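Local structure of aminopeptidase N (Francisella tularensis subsp. tularensis, 5DLL) at residues F365-S370 with Y388-Y393; F412-K417 with D439-D444. The protein probably degrades intracellular peptides as a zinc-dependent M1 aminopeptidase, releasing single N-terminal residues, preferably alanine, from peptides, amides and arylamides. All coordinates share one frame; numbering follows the deposited sequence.

How the contacts relate
Both contacts lie within the M1 peptidase domain and share one long helix, 390-423, at different points along its length. Contact 1 comes first in the chain: it joins the end of helix 349-369 to the first turn of helix 390-423. Contact 2 follows in series, where the later part of that helix meets the loop leaving helix 430-439. Their centres are 29 Å apart and their nearest atoms about 13 Å, so they do not touch. Helix 390-423 is thus met by a polar side chain at its start and by close backbone packing further along. The side chain of Thr389 in contact 1 is about 13 Å from the zinc ion, while contact 2 lies away from the annotated sites.

Contact 1: residues F365-S370 with Y388-Y393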
ATOM      1  N   PHE A 365       6.641  -0.701 -12.729  1.00 54.11           N
ATOM      2  CA  PHE A 365       7.385  -0.698 -13.988  1.00 51.79           C
ATOM      3  C   PHE A 365       8.764  -1.328 -13.800  1.00 52.11           C
ATOM      4  O   PHE A 365       9.220  -2.084 -14.658  1.00 55.34           O
ATOM      5  CB  PHE A 365       7.527   0.733 -14.527  1.00 52.89           C
ATOM      6  CG  PHE A 365       6.317   1.241 -15.284  1.00 52.03           C
ATOM      7  CD1 PHE A 365       5.061   0.649 -15.152  1.00 47.71           C
ATOM      8  CD2 PHE A 365       6.439   2.348 -16.119  1.00 51.94           C
ATOM      9  CE1 PHE A 365       3.970   1.139 -15.848  1.00 45.50           C
ATOM     10  CE2 PHE A 365       5.348   2.839 -16.816  1.00 46.80           C
ATOM     11  CZ  PHE A 365       4.114   2.235 -16.680  1.00 45.72           C
ATOM     12  N   ALA A 366       9.413  -1.022 -12.676  1.00 54.69           N
ATOM     13  CA  ALA A 366      10.732  -1.588 -12.358  1.00 56.37           C
ATOM     14  C   ALA A 366      10.680  -3.102 -12.153  1.00 63.49           C
ATOM     15  O   ALA A 366      11.620  -3.813 -12.517  1.00 65.16           O
ATOM     16  CB  ALA A 366      11.324  -0.911 -11.128  1.00 52.96           C
ATOM     17  N   GLU A 367       9.586  -3.583 -11.562  1.00 64.22           N
ATOM     18  CA  GLU A 367       9.363  -5.017 -11.372  1.00 55.02           C
ATOM     19  C   GLU A 367       9.091  -5.739 -12.696  1.00 55.62           C
ATOM     20  O   GLU A 367       9.568  -6.857 -12.901  1.00 71.39           O
ATOM     21  CB  GLU A 367       8.203  -5.246 -10.402  1.00 55.46           C
ATOM     22  CG  GLU A 367       7.992  -6.701 -10.005  1.00 60.47           C
ATOM     23  CD  GLU A 367       7.056  -6.851  -8.820  1.00 60.54           C
ATOM     24  OE1 GLU A 367       5.917  -6.337  -8.883  1.00 56.87           O
ATOM     25  OE2 GLU A 367       7.461  -7.485  -7.826  1.00 64.32           O
ATOM     26  N   ASP A 368       8.329  -5.106 -13.586  1.00 52.95           N
ATOM     27  CA  ASP A 368       8.031  -5.682 -14.901  1.00 56.65           C
ATOM     28  C   ASP A 368       9.233  -5.626 -15.854  1.00 66.22           C
ATOM     29  O   ASP A 368       9.253  -6.334 -16.864  1.00 79.30           O
ATOM     30  CB  ASP A 368       6.813  -4.997 -15.544  1.00 60.08           C
ATOM     31  CG  ASP A 368       5.479  -5.637 -15.145  1.00 64.61           C
ATOM     32  OD1 ASP A 368       5.463  -6.737 -14.539  1.00 75.33           O
ATOM     33  OD2 ASP A 368       4.434  -5.027 -15.457  1.00 56.03           O
ATOM     34  N   ALA A 369      10.219  -4.784 -15.539  1.00 69.82           N
ATOM     35  CA  ALA A 369      11.486  -4.730 -16.285  1.00 64.60           C
ATOM     36  C   ALA A 369      12.497  -5.767 -15.786  1.00 66.17           C
ATOM     37  O   ALA A 369      13.456  -6.092 -16.490  1.00 64.99           O
ATOM     38  CB  ALA A 369      12.087  -3.335 -16.189  1.00 61.63           C
ATOM     39  N   SER A 370      12.273  -6.278 -14.574  1.00 67.61           N
ATOM     40  CA  SER A 370      13.207  -7.188 -13.909  1.00 67.02           C
ATOM     41  C   SER A 370      12.997  -8.654 -14.323  1.00 69.50           C
ATOM     42  O   SER A 370      12.013  -8.981 -14.999  1.00 58.81           O
ATOM     43  CB  SER A 370      13.078  -7.041 -12.380  1.00 64.83           C
ATOM     44  OG  SER A 370      11.916  -7.682 -11.868  1.00 54.50           O
ATOM     45  N   TYR A 388       2.810 -11.320  -3.016  1.00 43.09           N
ATOM     46  CA  TYR A 388       2.789 -10.034  -2.311  1.00 41.07           C
ATOM     47  C   TYR A 388       3.718  -9.022  -2.984  1.00 41.15           C
ATOM     48  O   TYR A 388       4.792  -8.706  -2.472  1.00 44.48           O
ATOM     49  CB  TYR A 388       3.146 -10.226  -0.829  1.00 42.99           C
ATOM     50  CG  TYR A 388       2.301 -11.271  -0.110  1.00 48.90           C
ATOM     51  CD1 TYR A 388       0.992 -11.547  -0.516  1.00 50.62           C
ATOM     52  CD2 TYR A 388       2.800 -11.970   0.989  1.00 50.86           C
ATOM     53  CE1 TYR A 388       0.220 -12.492   0.137  1.00 53.53           C
ATOM     54  CE2 TYR A 388       2.028 -12.918   1.648  1.00 57.54           C
ATOM     55  CZ  TYR A 388       0.736 -13.171   1.214  1.00 56.96           C
ATOM     56  OH  TYR A 388      -0.058 -14.098   1.844  1.00 64.05           O
ATOM     57  N   THR A 389       3.276  -8.517  -4.134  1.00 40.77           N
ATOM     58  CA  THR A 389       4.070  -7.626  -4.980  1.00 41.16           C
ATOM     59  C   THR A 389       3.230  -6.459  -5.469  1.00 41.76           C
ATOM     60  O   THR A 389       2.000  -6.542  -5.504  1.00 46.73           O
ATOM     61  CB  THR A 389       4.591  -8.365  -6.225  1.00 44.32           C
ATOM     62  OG1 THR A 389       3.488  -8.931  -6.946  1.00 48.45           O
ATOM     63  CG2 THR A 389       5.549  -9.473  -5.834  1.00 42.91           C
ATOM     64  N   VAL A 390       3.903  -5.376  -5.855  1.00 40.20           N
ATOM     65  CA  VAL A 390       3.225  -4.202  -6.416  1.00 37.81           C
ATOM     66  C   VAL A 390       2.478  -4.516  -7.718  1.00 38.20           C
ATOM     67  O   VAL A 390       1.427  -3.943  -7.988  1.00 39.11           O
ATOM     68  CB  VAL A 390       4.188  -3.006  -6.622  1.00 39.53           C
ATOM     69  CG1 VAL A 390       4.701  -2.509  -5.280  1.00 43.50           C
ATOM     70  CG2 VAL A 390       5.353  -3.365  -7.534  1.00 41.70           C
ATOM     71  N   THR A 391       3.011  -5.433  -8.516  1.00 42.28           N
ATOM     72  CA  THR A 391       2.292  -5.933  -9.684  1.00 41.35           C
ATOM     73  C   THR A 391       0.910  -6.480  -9.300  1.00 41.60           C
ATOM     74  O   THR A 391      -0.098  -6.068  -9.864  1.00 49.45           O
ATOM     75  CB  THR A 391       3.098  -7.035 -10.397  1.00 41.71           C
ATOM     76  OG1 THR A 391       4.295  -6.469 -10.952  1.00 39.05           O
ATOM     77  CG2 THR A 391       2.275  -7.693 -11.508  1.00 39.14           C
ATOM     78  N   VAL A 392       0.867  -7.397  -8.340  1.00 39.57           N
ATOM     79  CA  VAL A 392      -0.385  -8.063  -7.970  1.00 42.16           C
ATOM     80  C   VAL A 392      -1.371  -7.104  -7.279  1.00 47.01           C
ATOM     81  O   VAL A 392      -2.567  -7.134  -7.561  1.00 41.94           O
ATOM     82  CB  VAL A 392      -0.120  -9.294  -7.069  1.00 43.20           C
ATOM     83  CG1 VAL A 392      -1.419  -9.885  -6.529  1.00 47.96           C
ATOM     84  CG2 VAL A 392       0.655 -10.358  -7.833  1.00 48.00           C
ATOM     85  N   TYR A 393      -0.864  -6.254  -6.388  1.00 47.85           N
ATOM     86  CA  TYR A 393      -1.715  -5.361  -5.595  1.00 48.54           C
ATOM     87  C   TYR A 393      -2.037  -4.057  -6.324  1.00 47.23           C
ATOM     88  O   TYR A 393      -3.207  -3.727  -6.544  1.00 43.18           O
ATOM     89  CB  TYR A 393      -1.042  -5.035  -4.256  1.00 53.59           C
ATOM     90  CG  TYR A 393      -1.159  -6.132  -3.220  1.00 63.64           C
ATOM     91  CD1 TYR A 393      -0.746  -7.437  -3.503  1.00 65.76           C
ATOM     92  CD2 TYR A 393      -1.676  -5.866  -1.951  1.00 60.48           C
ATOM     93  CE1 TYR A 393      -0.853  -8.442  -2.557  1.00 61.72           C
ATOM     94  CE2 TYR A 393      -1.780  -6.867  -0.998  1.00 66.28           C
ATOM     95  CZ  TYR A 393      -1.366  -8.152  -1.304  1.00 59.72           C
ATOM     96  OH  TYR A 393      -1.469  -9.150  -0.364  1.00 64.20           O
TER
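Glu367, near the end of helix 349-369, reaches across to Thr391 in the first turn of helix 390-423, and its carboxylate oxygen OE1 carries both hydrogen bonds between the segments. Glu367 holds CG anti to its own backbone N (chi1 -173°), and an extended chain takes the carboxylate over a CA-CA separation from Thr391 of 7.3 Å. Thr391 N donates to Glu367 OE1 at 3.1 Å with an N-H...O angle of 152°, arriving nearly along the C-O axis. The hydroxyl OG1 of Thr391 donates to the same Glu367 OE1 at 2.6 Å, from the anti side and 35° out of the carboxylate plane. Because Thr391 OG1 sits beside its own backbone N, one residue offers both donors to one oxygen, a grip that should restrict rotation of the carboxylate. Val390 CG2 adds van der Waals contact to OE1. Gln364 NE2 hydrogen-bonds both Thr391 OG1 and Asp368 OD2.

That buried, Thr391 side is the tight one. The other branch is looser: Glu367 OE2 meets the partly exposed Thr389 through van der Waals contact, 3.4 Å from Thr389 CG2.

Thr389 is the N-cap, its OG1 accepting a weak bond from Val392 N and also hydrogen-bonding with His374 NE2. A carboxylate here is probably favoured by the positive end of the helix dipole. The arrangement is a helix N-terminus with a threonine N-cap, whose first-turn N-H of Thr391 is also taken up by a carboxylate from a neighbouring helix; the side chain of Thr389 lies about 13 Å from the zinc ion.

Contact 2: residues F412-K417 with D439-D444; sequences FQKGMK and DANNRD
The Schellman motif that ends helix 430-439 sets Ala440 and Asn441 against Lys414 and Gly415 of helix 390-423. Asn442, with positive phi, is its C-prime residue, and the accompanying type I turn from Asp439 to Asn442 has only a weak closing bond, Asn442 N to Asp439 O at 3.4 Å. Here the two backbones come close: Gly415 CA and Ala440 CA are 5.1 Å apart. Glycine brings no side chain to the interface, and the methyl of Ala440 rests on the bare backbone of the helix at Gly415, with Ala440 CB 3.7 Å from Gly415 CA and 3.4 Å from Lys414 O. No hydrogen bond crosses between the two segments, so the evidence here is for van der Waals contact of a methyl with the helix backbone, and Leu418 adds to the bed under Ala440.

Asn441 supplies the polar part, through a neighbour of the segment. Its CG lies beside the backbone N (chi1 -67°), which turns the amide toward helix 390-423, where ND2 bonds Gly411 O; a second bond from ND2 to Met437 O ties the same amide back to helix 430-439. Within the segments, Asn441 ND2 merely passes Gly415 N at 4.2 Å. Salt bridges also fix this region: Asp439, the last residue of the helix, with Arg422, and Arg443 of the loop with Glu515, the latter in the Ig-like region.

On the exposed side, the Lys414 chain crosses the Asn441 side chain: Lys414 CD comes within 4.1 Å of Asn441 OD1, then the chain bends at chi4 (70°), its end leading away from the loop.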
ATOM      1  N   PHE A 412     -20.340   0.904 -13.368  1.00 45.21           N
ATOM      2  CA  PHE A 412     -19.421   0.183 -12.499  1.00 42.34           C
ATOM      3  C   PHE A 412     -20.136  -0.295 -11.234  1.00 44.44           C
ATOM      4  O   PHE A 412     -19.936  -1.429 -10.803  1.00 55.63           O
ATOM      5  CB  PHE A 412     -18.239   1.080 -12.138  1.00 44.76           C
ATOM      6  CG  PHE A 412     -17.152   0.386 -11.361  1.00 40.80           C
ATOM      7  CD1 PHE A 412     -16.223  -0.417 -12.011  1.00 41.88           C
ATOM      8  CD2 PHE A 412     -17.041   0.558  -9.987  1.00 37.41           C
ATOM      9  CE1 PHE A 412     -15.211  -1.049 -11.304  1.00 38.21           C
ATOM     10  CE2 PHE A 412     -16.032  -0.070  -9.276  1.00 40.52           C
ATOM     11  CZ  PHE A 412     -15.117  -0.877  -9.936  1.00 37.73           C
ATOM     12  N   GLN A 413     -20.971   0.567 -10.652  1.00 44.45           N
ATOM     13  CA  GLN A 413     -21.800   0.189  -9.502  1.00 45.47           C
ATOM     14  C   GLN A 413     -22.854  -0.860  -9.874  1.00 47.50           C
ATOM     15  O   GLN A 413     -23.162  -1.738  -9.069  1.00 47.15           O
ATOM     16  CB  GLN A 413     -22.491   1.413  -8.889  1.00 46.56           C
ATOM     17  CG  GLN A 413     -21.554   2.447  -8.282  1.00 46.76           C
ATOM     18  CD  GLN A 413     -20.677   1.891  -7.178  1.00 52.37           C
ATOM     19  OE1 GLN A 413     -21.037   0.920  -6.507  1.00 56.32           O
ATOM     20  NE2 GLN A 413     -19.512   2.507  -6.982  1.00 49.50           N
ATOM     21  N   LYS A 414     -23.411  -0.763 -11.081  1.00 50.91           N
ATOM     22  CA  LYS A 414     -24.280  -1.824 -11.619  1.00 55.50           C
ATOM     23  C   LYS A 414     -23.554  -3.173 -11.648  1.00 51.24           C
ATOM     24  O   LYS A 414     -24.160  -4.219 -11.409  1.00 50.01           O
ATOM     25  CB  LYS A 414     -24.756  -1.494 -13.041  1.00 58.40           C
ATOM     26  CG  LYS A 414     -25.932  -0.538 -13.147  1.00 58.66           C
ATOM     27  CD  LYS A 414     -26.336  -0.386 -14.608  1.00 66.19           C
ATOM     28  CE  LYS A 414     -27.528   0.543 -14.793  1.00 77.77           C
ATOM     29  NZ  LYS A 414     -27.203   1.970 -14.518  1.00 81.26           N
ATOM     30  N   GLY A 415     -22.262  -3.137 -11.968  1.00 49.82           N
ATOM     31  CA  GLY A 415     -21.431  -4.334 -12.001  1.00 47.72           C
ATOM     32  C   GLY A 415     -21.093  -4.881 -10.626  1.00 46.68           C
ATOM     33  O   GLY A 415     -21.007  -6.097 -10.453  1.00 47.97           O
ATOM     34  N   MET A 416     -20.882  -3.990  -9.654  1.00 44.17           N
ATOM     35  CA  MET A 416     -20.683  -4.395  -8.254  1.00 42.44           C
ATOM     36  C   MET A 416     -21.960  -5.019  -7.711  1.00 47.09           C
ATOM     37  O   MET A 416     -21.929  -6.088  -7.103  1.00 48.37           O
ATOM     38  CB  MET A 416     -20.314  -3.198  -7.372  1.00 40.29           C
ATOM     39  CG  MET A 416     -18.998  -2.525  -7.718  1.00 41.84           C
ATOM     40  SD  MET A 416     -17.576  -3.613  -7.537  1.00 45.96           S
ATOM     41  CE  MET A 416     -17.649  -3.980  -5.784  1.00 51.46           C
ATOM     42  N   LYS A 417     -23.078  -4.330  -7.932  1.00 50.44           N
ATOM     43  CA  LYS A 417     -24.404  -4.811  -7.546  1.00 55.04           C
ATOM     44  C   LYS A 417     -24.625  -6.265  -7.999  1.00 54.19           C
ATOM     45  O   LYS A 417     -25.056  -7.106  -7.205  1.00 53.05           O
ATOM     46  CB  LYS A 417     -25.474  -3.883  -8.142  1.00 62.43           C
ATOM     47  CG  LYS A 417     -26.916  -4.210  -7.774  1.00 81.15           C
ATOM     48  CD  LYS A 417     -27.367  -3.493  -6.510  1.00 87.03           C
ATOM     49  CE  LYS A 417     -28.832  -3.779  -6.214  1.00 86.67           C
ATOM     50  NZ  LYS A 417     -29.363  -2.911  -5.128  1.00 85.88           N
ATOM     51  N   ASP A 439     -21.547  -8.235 -17.960  1.00 58.53           N
ATOM     52  CA  ASP A 439     -22.951  -8.595 -18.143  1.00 58.34           C
ATOM     53  C   ASP A 439     -23.927  -7.559 -17.583  1.00 58.36           C
ATOM     54  O   ASP A 439     -24.996  -7.354 -18.151  1.00 68.21           O
ATOM     55  CB  ASP A 439     -23.229  -9.972 -17.528  1.00 59.98           C
ATOM     56  CG  ASP A 439     -22.473 -11.101 -18.231  1.00 65.30           C
ATOM     57  OD1 ASP A 439     -22.309 -11.039 -19.470  1.00 67.07           O
ATOM     58  OD2 ASP A 439     -22.048 -12.055 -17.540  1.00 57.78           O
ATOM     59  N   ALA A 440     -23.563  -6.905 -16.483  1.00 59.67           N
ATOM     60  CA  ALA A 440     -24.404  -5.855 -15.895  1.00 57.57           C
ATOM     61  C   ALA A 440     -24.523  -4.629 -16.801  1.00 62.99           C
ATOM     62  O   ALA A 440     -25.460  -3.841 -16.658  1.00 59.34           O
ATOM     63  CB  ALA A 440     -23.865  -5.440 -14.531  1.00 53.49           C
ATOM     64  N   ASN A 441     -23.565  -4.468 -17.714  1.00 68.55           N
ATOM     65  CA  ASN A 441     -23.535  -3.339 -18.640  1.00 64.46           C
ATOM     66  C   ASN A 441     -23.615  -3.749 -20.107  1.00 65.69           C
ATOM     67  O   ASN A 441     -23.194  -2.999 -20.987  1.00 75.91           O
ATOM     68  CB  ASN A 441     -22.275  -2.517 -18.386  1.00 62.02           C
ATOM     69  CG  ASN A 441     -22.301  -1.847 -17.036  1.00 59.95           C
ATOM     70  OD1 ASN A 441     -22.933  -0.807 -16.871  1.00 67.26           O
ATOM     71  ND2 ASN A 441     -21.642  -2.452 -16.053  1.00 58.47           N
ATOM     72  N   ASN A 442     -24.164  -4.930 -20.370  1.00 68.55           N
ATOM     73  CA  ASN A 442     -24.459  -5.349 -21.734  1.00 76.30           C
ATOM     74  C   ASN A 442     -23.243  -5.138 -22.642  1.00 68.08           C
ATOM     75  O   ASN A 442     -23.323  -4.454 -23.661  1.00 65.91           O
ATOM     76  CB  ASN A 442     -25.681  -4.566 -22.244  1.00 80.15           C
ATOM     77  CG  ASN A 442     -26.343  -5.213 -23.448  1.00 86.99           C
ATOM     78  OD1 ASN A 442     -26.081  -6.372 -23.773  1.00 86.49           O
ATOM     79  ND2 ASN A 442     -27.222  -4.464 -24.111  1.00 82.16           N
ATOM     80  N   ARG A 443     -22.118  -5.731 -22.255  1.00 75.31           N
ATOM     81  CA  ARG A 443     -20.840  -5.473 -22.914  1.00 69.49           C
ATOM     82  C   ARG A 443     -19.940  -6.711 -22.972  1.00 69.93           C
ATOM     83  O   ARG A 443     -20.129  -7.666 -22.211  1.00 69.68           O
ATOM     84  CB  ARG A 443     -20.130  -4.346 -22.175  1.00 64.98           C
ATOM     85  CG  ARG A 443     -19.131  -3.583 -23.012  1.00 63.69           C
ATOM     86  CD  ARG A 443     -18.920  -2.208 -22.426  1.00 62.64           C
ATOM     87  NE  ARG A 443     -17.861  -1.486 -23.114  1.00 63.01           N
ATOM     88  CZ  ARG A 443     -17.481  -0.249 -22.810  1.00 65.10           C
ATOM     89  NH1 ARG A 443     -18.078   0.418 -21.823  1.00 61.45           N
ATOM     90  NH2 ARG A 443     -16.498   0.323 -23.497  1.00 66.95           N
ATOM     91  N   ASP A 444     -18.968  -6.682 -23.885  1.00 71.35           N
ATOM     92  CA  ASP A 444     -18.044  -7.798 -24.098  1.00 72.32           C
ATOM     93  C   ASP A 444     -16.619  -7.415 -23.685  1.00 69.57           C
ATOM     94  O   ASP A 444     -15.963  -6.618 -24.365  1.00 61.26           O
ATOM     95  CB  ASP A 444     -18.069  -8.234 -25.570  1.00 74.73           C
ATOM     96  CG  ASP A 444     -17.349  -9.554 -25.806  1.00 78.62           C
ATOM     97  OD1 ASP A 444     -17.593 -10.517 -25.046  1.00 81.53           O
ATOM     98  OD2 ASP A 444     -16.545  -9.634 -26.758  1.00 80.71           O
TER